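PDB 3FRN: flagellar protein FlgA from Thermotoga maritima, which probably acts as a periplasmic chaperone in the assembly of the flagellar basal-body P-ring. Local coordinates for residues 124-129 against 133-138; 168-173 against 177-182; 208-213 against 260-265. One frame throughout, in Å; residues are numbered along the deposited sequence.

Contact 1: 124-129 against 133-138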
loop_
_atom_site.group_PDB
_atom_site.type_symbol
_atom_site.label_atom_id
_atom_site.label_comp_id
_atom_site.label_asym_id
_atom_site.label_seq_id
_atom_site.Cartn_x
_atom_site.Cartn_y
_atom_site.Cartn_z
ATOM N N VAL A 124 -8.367 16.352 -7.134
ATOM C CA VAL A 124 -8.615 17.302 -6.069
ATOM C C VAL A 124 -8.949 18.668 -6.653
ATOM O O VAL A 124 -8.072 19.390 -7.167
ATOM C CB VAL A 124 -7.386 17.444 -5.136
ATOM C CG1 VAL A 124 -7.700 18.407 -4.018
ATOM C CG2 VAL A 124 -6.973 16.083 -4.573
ATOM N N PHE A 125 -10.215 19.033 -6.546
ATOM C CA PHE A 125 -10.701 20.280 -7.097
ATOM C C PHE A 125 -10.690 21.382 -6.047
ATOM O O PHE A 125 -11.264 21.225 -4.960
ATOM C CB PHE A 125 -12.115 20.099 -7.647
ATOM C CG PHE A 125 -12.760 21.382 -8.060
ATOM C CD1 PHE A 125 -12.279 22.090 -9.157
ATOM C CD2 PHE A 125 -13.845 21.893 -7.348
ATOM C CE1 PHE A 125 -12.866 23.281 -9.547
ATOM C CE2 PHE A 125 -14.438 23.083 -7.731
ATOM C CZ PHE A 125 -13.949 23.777 -8.833
ATOM N N LEU A 126 -10.059 22.505 -6.386
ATOM C CA LEU A 126 -9.966 23.639 -5.469
ATOM C C LEU A 126 -10.649 24.862 -6.048
ATOM O O LEU A 126 -10.306 25.305 -7.144
ATOM C CB LEU A 126 -8.492 23.968 -5.171
ATOM C CG LEU A 126 -7.566 22.819 -4.787
ATOM C CD1 LEU A 126 -6.108 23.336 -4.625
ATOM C CD2 LEU A 126 -8.050 22.165 -3.510
ATOM N N ARG A 127 -11.619 25.397 -5.324
ATOM C CA ARG A 127 -12.220 26.663 -5.659
ATOM C C ARG A 127 -11.565 27.784 -4.918
ATOM O O ARG A 127 -11.438 27.772 -3.712
ATOM C CB ARG A 127 -13.710 26.683 -5.350
ATOM C CG ARG A 127 -14.579 27.346 -6.413
ATOM C CD ARG A 127 -14.328 28.847 -6.598
ATOM N NE ARG A 127 -15.502 29.564 -7.102
ATOM C CZ ARG A 127 -15.492 30.573 -7.970
ATOM N NH1 ARG A 127 -14.371 31.038 -8.460
ATOM N NH2 ARG A 127 -16.631 31.128 -8.349
ATOM N N PHE A 128 -11.176 28.776 -5.678
ATOM C CA PHE A 128 -10.635 29.984 -5.083
ATOM C C PHE A 128 -11.604 31.115 -5.406
ATOM O O PHE A 128 -12.400 30.998 -6.349
ATOM C CB PHE A 128 -9.220 30.269 -5.618
ATOM C CG PHE A 128 -8.224 29.213 -5.266
ATOM C CD1 PHE A 128 -7.562 29.245 -4.048
ATOM C CD2 PHE A 128 -7.957 28.171 -6.143
ATOM C CE1 PHE A 128 -6.637 28.257 -3.719
ATOM C CE2 PHE A 128 -7.055 27.184 -5.808
ATOM C CZ PHE A 128 -6.391 27.228 -4.601
ATOM N N PRO A 129 -11.572 32.203 -4.610
ATOM C CA PRO A 129 -12.407 33.365 -4.926
ATOM C C PRO A 129 -12.274 33.833 -6.387
ATOM O O PRO A 129 -13.263 34.256 -6.981
ATOM C CB PRO A 129 -11.888 34.436 -3.961
ATOM C CG PRO A 129 -11.373 33.657 -2.792
ATOM C CD PRO A 129 -10.795 32.401 -3.368
ATOM N N VAL A 133 -8.521 25.358 -9.451
ATOM C CA VAL A 133 -7.455 24.398 -9.779
ATOM C C VAL A 133 -7.891 22.942 -9.527
ATOM O O VAL A 133 -8.370 22.616 -8.445
ATOM C CB VAL A 133 -6.150 24.685 -8.990
ATOM C CG1 VAL A 133 -5.007 23.798 -9.468
ATOM C CG2 VAL A 133 -5.755 26.140 -9.107
ATOM N N THR A 134 -7.743 22.080 -10.536
ATOM C CA THR A 134 -7.843 20.622 -10.342
ATOM C C THR A 134 -6.430 19.985 -10.307
ATOM O O THR A 134 -5.616 20.180 -11.221
ATOM C CB THR A 134 -8.739 19.959 -11.408
ATOM O OG1 THR A 134 -9.865 20.806 -11.676
ATOM C CG2 THR A 134 -9.258 18.564 -10.950
ATOM N N LEU A 135 -6.126 19.269 -9.227
ATOM C CA LEU A 135 -4.872 18.526 -9.133
ATOM C C LEU A 135 -5.213 17.055 -9.200
ATOM O O LEU A 135 -6.017 16.572 -8.394
ATOM C CB LEU A 135 -4.169 18.758 -7.801
ATOM C CG LEU A 135 -4.112 20.120 -7.120
ATOM C CD1 LEU A 135 -3.783 19.891 -5.661
ATOM C CD2 LEU A 135 -3.059 20.984 -7.762
ATOM N N ASN A 136 -4.612 16.349 -10.156
ATOM C CA ASN A 136 -4.704 14.896 -10.186
ATOM C C ASN A 136 -3.542 14.373 -9.360
ATOM O O ASN A 136 -2.371 14.665 -9.643
ATOM C CB ASN A 136 -4.711 14.352 -11.619
ATOM C CG ASN A 136 -6.021 14.633 -12.344
ATOM O OD1 ASN A 136 -6.344 13.985 -13.338
ATOM N ND2 ASN A 136 -6.783 15.598 -11.846
ATOM N N MET A 137 -3.878 13.662 -8.289
ATOM C CA MET A 137 -2.883 13.267 -7.306
ATOM C C MET A 137 -2.747 11.739 -7.210
ATOM O O MET A 137 -3.733 11.023 -7.034
ATOM C CB MET A 137 -3.176 13.934 -5.943
ATOM C CG MET A 137 -3.047 15.500 -5.975
ATOM S SD MET A 137 -3.001 16.359 -4.380
ATOM C CE MET A 137 -1.329 16.071 -3.856
ATOM N N LEU A 138 -1.517 11.258 -7.375
ATOM C CA LEU A 138 -1.198 9.845 -7.227
ATOM C C LEU A 138 -0.858 9.562 -5.770
ATOM O O LEU A 138 -0.012 10.233 -5.170
ATOM C CB LEU A 138 -0.036 9.451 -8.144
ATOM C CG LEU A 138 0.480 8.007 -8.204
ATOM C CD1 LEU A 138 -0.464 7.054 -8.928
ATOM C CD2 LEU A 138 1.826 8.009 -8.887
#

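Contact 2: 168-173 against 177-182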
loop_
_atom_site.group_PDB
_atom_site.type_symbol
_atom_site.label_atom_id
_atom_site.label_comp_id
_atom_site.label_asym_id
_atom_site.label_seq_id
_atom_site.Cartn_x
_atom_site.Cartn_y
_atom_site.Cartn_z
ATOM N N ARG A 168 8.065 -1.685 -0.294
ATOM C CA ARG A 168 7.086 -1.806 -1.386
ATOM C C ARG A 168 5.957 -0.775 -1.270
ATOM O O ARG A 168 5.675 -0.271 -0.184
ATOM C CB ARG A 168 6.461 -3.209 -1.403
ATOM C CG ARG A 168 7.344 -4.347 -1.907
ATOM C CD ARG A 168 7.399 -4.433 -3.431
ATOM N NE ARG A 168 7.490 -5.820 -3.895
ATOM C CZ ARG A 168 8.607 -6.543 -3.909
ATOM N NH1 ARG A 168 8.580 -7.796 -4.346
ATOM N NH2 ARG A 168 9.751 -6.019 -3.488
ATOM N N ASN A 169 5.305 -0.478 -2.393
ATOM C CA ASN A 169 4.090 0.331 -2.388
ATOM C C ASN A 169 2.893 -0.526 -1.995
ATOM O O ASN A 169 2.437 -1.373 -2.766
ATOM C CB ASN A 169 3.859 0.992 -3.757
ATOM C CG ASN A 169 2.695 1.994 -3.760
ATOM O OD1 ASN A 169 2.033 2.241 -2.739
ATOM N ND2 ASN A 169 2.445 2.578 -4.925
ATOM N N VAL A 170 2.391 -0.280 -0.790
ATOM C CA VAL A 170 1.262 -1.010 -0.221
ATOM C C VAL A 170 -0.011 -0.802 -1.041
ATOM O O VAL A 170 -0.903 -1.637 -1.021
ATOM C CB VAL A 170 1.045 -0.617 1.272
ATOM C CG1 VAL A 170 -0.163 -1.340 1.887
ATOM C CG2 VAL A 170 2.314 -0.894 2.082
ATOM N N PHE A 171 -0.078 0.296 -1.789
ATOM C CA PHE A 171 -1.258 0.575 -2.609
ATOM C C PHE A 171 -1.227 -0.151 -3.954
ATOM O O PHE A 171 -2.161 -0.036 -4.747
ATOM C CB PHE A 171 -1.433 2.080 -2.828
ATOM C CG PHE A 171 -1.856 2.838 -1.599
ATOM C CD1 PHE A 171 -2.340 2.177 -0.475
ATOM C CD2 PHE A 171 -1.801 4.221 -1.582
ATOM C CE1 PHE A 171 -2.728 2.880 0.650
ATOM C CE2 PHE A 171 -2.193 4.929 -0.468
ATOM C CZ PHE A 171 -2.658 4.260 0.651
ATOM N N GLU A 172 -0.140 -0.882 -4.200
ATOM C CA GLU A 172 0.017 -1.706 -5.396
ATOM C C GLU A 172 0.201 -3.181 -5.020
ATOM O O GLU A 172 0.725 -3.967 -5.803
ATOM C CB GLU A 172 1.205 -1.218 -6.229
ATOM C CG GLU A 172 0.876 -0.073 -7.188
ATOM C CD GLU A 172 2.121 0.584 -7.787
ATOM O OE1 GLU A 172 2.318 0.489 -9.020
ATOM O OE2 GLU A 172 2.905 1.196 -7.029
ATOM N N ILE A 173 -0.222 -3.534 -3.809
ATOM C CA ILE A 173 -0.243 -4.914 -3.341
ATOM C C ILE A 173 -1.698 -5.382 -3.245
ATOM O O ILE A 173 -2.550 -4.691 -2.663
ATOM C CB ILE A 173 0.446 -5.045 -1.957
ATOM C CG1 ILE A 173 1.955 -4.800 -2.083
ATOM C CG2 ILE A 173 0.172 -6.416 -1.326
ATOM C CD1 ILE A 173 2.660 -4.570 -0.746
ATOM N N PRO A 177 -0.617 -6.895 3.322
ATOM C CA PRO A 177 0.735 -7.393 3.568
ATOM C C PRO A 177 1.102 -7.457 5.056
ATOM O O PRO A 177 0.312 -7.049 5.918
ATOM C CB PRO A 177 1.612 -6.365 2.856
ATOM C CG PRO A 177 0.821 -5.090 2.918
ATOM C CD PRO A 177 -0.633 -5.476 2.916
ATOM N N PHE A 178 2.295 -7.971 5.345
ATOM C CA PHE A 178 2.833 -8.003 6.710
ATOM C C PHE A 178 4.013 -7.049 6.834
ATOM O O PHE A 178 4.792 -6.900 5.902
ATOM C CB PHE A 178 3.276 -9.420 7.090
ATOM C CG PHE A 178 2.163 -10.426 7.091
ATOM C CD1 PHE A 178 1.327 -10.550 8.185
ATOM C CD2 PHE A 178 1.953 -11.247 5.989
ATOM C CE1 PHE A 178 0.298 -11.476 8.183
ATOM C CE2 PHE A 178 0.924 -12.168 5.976
ATOM C CZ PHE A 178 0.103 -12.287 7.070
ATOM N N PHE A 179 4.150 -6.416 7.989
ATOM C CA PHE A 179 5.150 -5.361 8.156
ATOM C C PHE A 179 6.262 -5.784 9.105
ATOM O O PHE A 179 7.134 -4.990 9.460
ATOM C CB PHE A 179 4.470 -4.063 8.619
ATOM C CG PHE A 179 3.295 -3.667 7.764
ATOM C CD1 PHE A 179 3.490 -3.056 6.533
ATOM C CD2 PHE A 179 1.998 -3.935 8.174
ATOM C CE1 PHE A 179 2.412 -2.704 5.735
ATOM C CE2 PHE A 179 0.916 -3.587 7.377
ATOM C CZ PHE A 179 1.124 -2.972 6.157
ATOM N N ASP A 180 6.228 -7.057 9.489
ATOM C CA ASP A 180 7.147 -7.605 10.471
ATOM C C ASP A 180 7.238 -9.111 10.284
ATOM O O ASP A 180 6.230 -9.780 10.049
ATOM C CB ASP A 180 6.658 -7.285 11.886
ATOM C CG ASP A 180 7.787 -7.204 12.895
ATOM O OD1 ASP A 180 8.952 -7.003 12.484
ATOM O OD2 ASP A 180 7.506 -7.329 14.106
ATOM N N VAL A 181 8.453 -9.638 10.381
ATOM C CA VAL A 181 8.683 -11.077 10.339
ATOM C C VAL A 181 7.901 -11.751 11.476
ATOM O O VAL A 181 7.289 -12.807 11.288
ATOM C CB VAL A 181 10.208 -11.386 10.410
ATOM C CG1 VAL A 181 10.477 -12.845 10.734
ATOM C CG2 VAL A 181 10.879 -11.008 9.098
ATOM N N SER A 182 7.885 -11.091 12.632
ATOM C CA SER A 182 7.167 -11.550 13.819
ATOM C C SER A 182 5.657 -11.755 13.619
ATOM O O SER A 182 5.016 -12.466 14.397
ATOM C CB SER A 182 7.410 -10.578 14.970
ATOM O OG SER A 182 6.582 -10.889 16.072
#

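Contact 3: 208-213 against 260-265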
loop_
_atom_site.group_PDB
_atom_site.type_symbol
_atom_site.label_atom_id
_atom_site.label_comp_id
_atom_site.label_asym_id
_atom_site.label_seq_id
_atom_site.Cartn_x
_atom_site.Cartn_y
_atom_site.Cartn_z
ATOM N N PRO A 208 -2.973 -24.600 14.066
ATOM C CA PRO A 208 -4.151 -25.154 14.758
ATOM C C PRO A 208 -3.912 -25.283 16.249
ATOM O O PRO A 208 -2.772 -25.451 16.667
ATOM C CB PRO A 208 -4.323 -26.540 14.125
ATOM C CG PRO A 208 -3.464 -26.540 12.903
ATOM C CD PRO A 208 -2.328 -25.612 13.216
ATOM N N ASP A 209 -4.973 -25.193 17.046
ATOM C CA ASP A 209 -4.817 -25.238 18.503
ATOM C C ASP A 209 -4.558 -26.662 19.003
ATOM O O ASP A 209 -3.971 -26.861 20.064
ATOM C CB ASP A 209 -6.034 -24.614 19.183
ATOM C CG ASP A 209 -6.352 -23.226 18.646
ATOM O OD1 ASP A 209 -5.427 -22.535 18.179
ATOM O OD2 ASP A 209 -7.529 -22.820 18.689
ATOM N N VAL A 210 -5.028 -27.645 18.237
ATOM C CA VAL A 210 -4.627 -29.045 18.397
ATOM C C VAL A 210 -4.267 -29.650 17.038
ATOM O O VAL A 210 -4.831 -29.286 16.009
ATOM C CB VAL A 210 -5.712 -29.941 19.082
ATOM C CG1 VAL A 210 -6.025 -29.469 20.499
ATOM C CG2 VAL A 210 -6.969 -30.028 18.237
ATOM N N VAL A 211 -3.314 -30.570 17.036
ATOM C CA VAL A 211 -2.946 -31.245 15.802
ATOM C C VAL A 211 -3.411 -32.696 15.825
ATOM O O VAL A 211 -3.641 -33.269 16.893
ATOM C CB VAL A 211 -1.425 -31.154 15.510
ATOM C CG1 VAL A 211 -0.999 -29.702 15.345
ATOM C CG2 VAL A 211 -0.610 -31.832 16.607
ATOM N N LYS A 212 -3.564 -33.271 14.637
ATOM C CA LYS A 212 -3.904 -34.677 14.486
ATOM C C LYS A 212 -2.852 -35.527 15.198
ATOM O O LYS A 212 -1.654 -35.388 14.936
ATOM C CB LYS A 212 -3.961 -35.027 12.997
ATOM C CG LYS A 212 -4.557 -36.374 12.687
ATOM C CD LYS A 212 -4.300 -36.792 11.241
ATOM C CE LYS A 212 -4.627 -38.281 11.058
ATOM N NZ LYS A 212 -4.108 -38.833 9.763
ATOM N N GLY A 213 -3.299 -36.379 16.121
ATOM C CA GLY A 213 -2.405 -37.312 16.806
ATOM C C GLY A 213 -1.867 -36.831 18.142
ATOM O O GLY A 213 -1.204 -37.587 18.861
ATOM N N ARG A 260 -10.414 -23.864 25.387
ATOM C CA ARG A 260 -9.303 -23.213 26.071
ATOM C C ARG A 260 -8.519 -24.208 26.919
ATOM O O ARG A 260 -9.057 -24.797 27.856
ATOM C CB ARG A 260 -9.810 -22.062 26.942
ATOM C CG ARG A 260 -8.708 -21.267 27.623
ATOM C CD ARG A 260 -9.277 -20.108 28.425
ATOM N NE ARG A 260 -10.300 -20.548 29.369
ATOM C CZ ARG A 260 -11.029 -19.725 30.117
ATOM N NH1 ARG A 260 -11.938 -20.214 30.950
ATOM N NH2 ARG A 260 -10.850 -18.415 30.032
ATOM N N GLY A 261 -7.245 -24.388 26.586
ATOM C CA GLY A 261 -6.382 -25.288 27.329
ATOM C C GLY A 261 -5.048 -25.510 26.643
ATOM O O GLY A 261 -4.085 -24.784 26.889
ATOM N N PRO A 262 -4.993 -26.520 25.781
ATOM C CA PRO A 262 -6.189 -27.005 25.085
ATOM C C PRO A 262 -6.631 -28.371 25.602
ATOM O O PRO A 262 -5.897 -29.349 25.465
ATOM C CB PRO A 262 -5.720 -27.120 23.634
ATOM C CG PRO A 262 -4.258 -27.367 23.735
ATOM C CD PRO A 262 -3.792 -26.587 24.932
ATOM N N VAL A 263 -7.822 -28.428 26.190
ATOM C CA VAL A 263 -8.488 -29.699 26.447
ATOM C C VAL A 263 -9.591 -29.960 25.427
ATOM O O VAL A 263 -10.131 -29.028 24.830
ATOM C CB VAL A 263 -9.091 -29.745 27.863
ATOM C CG1 VAL A 263 -8.031 -29.408 28.901
ATOM C CG2 VAL A 263 -10.272 -28.791 27.967
ATOM N N LEU A 264 -9.921 -31.232 25.231
ATOM C CA LEU A 264 -11.154 -31.608 24.553
ATOM C C LEU A 264 -12.262 -31.721 25.573
ATOM O O LEU A 264 -12.047 -32.169 26.696
ATOM C CB LEU A 264 -11.024 -32.942 23.819
ATOM C CG LEU A 264 -10.575 -33.000 22.358
ATOM C CD1 LEU A 264 -11.268 -34.164 21.674
ATOM C CD2 LEU A 264 -10.862 -31.702 21.602
ATOM N N ARG A 265 -13.451 -31.294 25.185
ATOM C CA ARG A 265 -14.638 -31.580 25.960
ATOM C C ARG A 265 -15.479 -32.540 25.156
ATOM O O ARG A 265 -15.976 -32.193 24.089
ATOM C CB ARG A 265 -15.421 -30.311 26.250
ATOM C CG ARG A 265 -16.712 -30.553 27.006
ATOM C CD ARG A 265 -16.783 -29.629 28.200
ATOM N NE ARG A 265 -15.558 -29.713 28.995
ATOM C CZ ARG A 265 -15.182 -28.815 29.897
ATOM N NH1 ARG A 265 -15.934 -27.746 30.135
ATOM N NH2 ARG A 265 -14.048 -28.986 30.559
#

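Contact 1: 124-129 against 133-138
Phe125 and Thr134 meet through different first torsions. The Phe125 ring stands anti to its own backbone N (chi1 172°), while OG1 of Thr134 lies anti to the carbonyl carbon (chi1 -39°). This brings Thr134 OG1 to the edge of the Phe125 ring, in its plane, 3.7 Å from Phe125 CD1. The two form the non-hydrogen-bonded pair between strands that run antiparallel, at 161°. On either side of them lies a hydrogen-bonded pair, Val124 with Leu135 and Leu126 with Val133. Each is closed by two backbone bonds. Val124 N reaches Leu135 O over 2.7 Å and Leu135 N returns to Val124 O, both nearly straight. Leu126 N to Val133 O is also 2.7 Å, and Val133 N gives its hydrogen to Leu126 O. Val133 O takes in addition a CA-H...O contact from Phe125.

The two strands form a beta hairpin in the HotDog-like domain, in which a sheet packs against helix 74-87. Val124, Leu126, Val133 and Leu135 are all buried on the face turned to that helix. From it Val124 and Leu126 reach Val79 of the helix, and Val124 also reaches Ile83. Across the hairpin, Val124 CG2 lies 4.0 Å from Met137 SD. Met137 also touches Val79. The delta carbons Leu126 CD1 and Leu135 CD1 approach to 4.3 Å.

At the turn end of the hairpin, Phe128 has left the strand but its ring still reaches Val133. Its ring carbon CE2 comes within 3.7 Å of Val133 CG2, and the two side chains meet at a slant. Pro104 touches both residues. On the outer strand edges, Phe125 bonds through its backbone to Arg113, and Thr134 to Phe100.

Contact 2: 168-173 against 177-182
Val170 meets Pro177 and Phe179, and Ile173 meets Pro177 again. The contact is entirely apolar, and no hydrogen bond crosses it. Just ahead of Val170, strand 163-169 ends at Asn169, whose side chain organises the turn. Asn169 OD1 accepts from Phe171 N over 3.0 Å, with the donor well above the plane of the carbonyl. It also takes a bond from Lys141 N of strand 132-148. Asn169 ND2 gives to Glu172 OE2 at 2.6 Å, on the anti side of the carboxylate. The amide is therefore held at both ends.

Val170 opens a short 3-10 segment and spreads its two methyls over two partners. CG1 is anti to the backbone N (chi1 178°) and lies 4.0 Å from Pro177 CG. The other methyl, CG2, sits at the edge of the Phe179 ring, near its plane, 4.1 Å from Phe179 CE1. Each partner crosses Val170 at about a right angle. Phe171 carries its ring the other way, to Lys141 and Ala89, and its carbonyl O accepts from Asn120 ND2.

Ile173 follows two residues later. Its terminal methyl CD1 comes slantwise to the proline ring, 4.1 Å from Pro177 CG. Pro177 CG thus touches both aliphatic side chains. Beyond the contact, Ile173 rests on Thr200, and Phe178 bonds through its backbone to Val146.

The turn that Asn169 makes with Phe171 N is an Asx turn. Here it ends a strand of the SAF region and starts the loop that returns through Pro177 toward helix 181-184.

Contact 3: 208-213 against 260-265
The backbones of Asp209 and Pro262 come nearest here, with 7.0 Å between their CA atoms, and no hydrogen bond joins the two segments. Pro262 follows a cis peptide bond from Gly261, so the chain bends sharply just before strand 263-266.

The ring of Pro262 makes the close contacts from its side. Its CB lies 3.9 Å from Val210 CG1, and the two side chains lie alongside, running in opposing senses. Val210 CG1 is placed there by a first torsion of -62°, which sets it anti to the carbonyl carbon and beside the backbone N. The ring also touches backbone: Pro262 CG is 3.7 Å from Asp209 O. This is van der Waals contact, not a hydrogen bond.

The carboxylate of Asp209 is engaged elsewhere. Its OD2 accepts a hydrogen bond from Leu239 N. This ties the segment to the loop between strands 229-233 and 242-246. Asp209 and Val210 both face Gly237 of that loop and form a classic beta bulge with it, and Val210 bonds to Gly237 through its backbone.

Val210 is buried, whereas Pro262 is only partly covered. Around Val210 stand Val216 of strand 215-219, Val233 of strand 229-233 and Val258 of strand 253-259. Leu264, two residues after the proline, reaches Val258, Val231 and Ala218, and its backbone bonds to strand 215-219. The loop 208-213 thus enters the five-stranded C-terminal sheet, whose first and last strands also pair, and packs on the turn that joins strands 253-259 and 263-266.

How the contacts relate
The three contacts follow one another along an extended chain, and none touches another. Contact 1 lies in the HotDog-like part, contact 2 in the SAF part and contact 3 near the C-terminal end. Contacts 1 and 2 have centres 30 Å apart, but their nearest atoms are about 7 Å apart. They are linked by one sheet, since strand 132-148 of contact 1 pairs with strand 163-169 of contact 2. Contact 3 joins a loop to a strand of a separate sheet, its centre 32 Å from that of contact 2 and 58 Å from that of contact 1. Contacts 1 and 3 lie on opposite sides of the chain's centre. Contacts 2 and 3 both belong to the P-ring chaperone region.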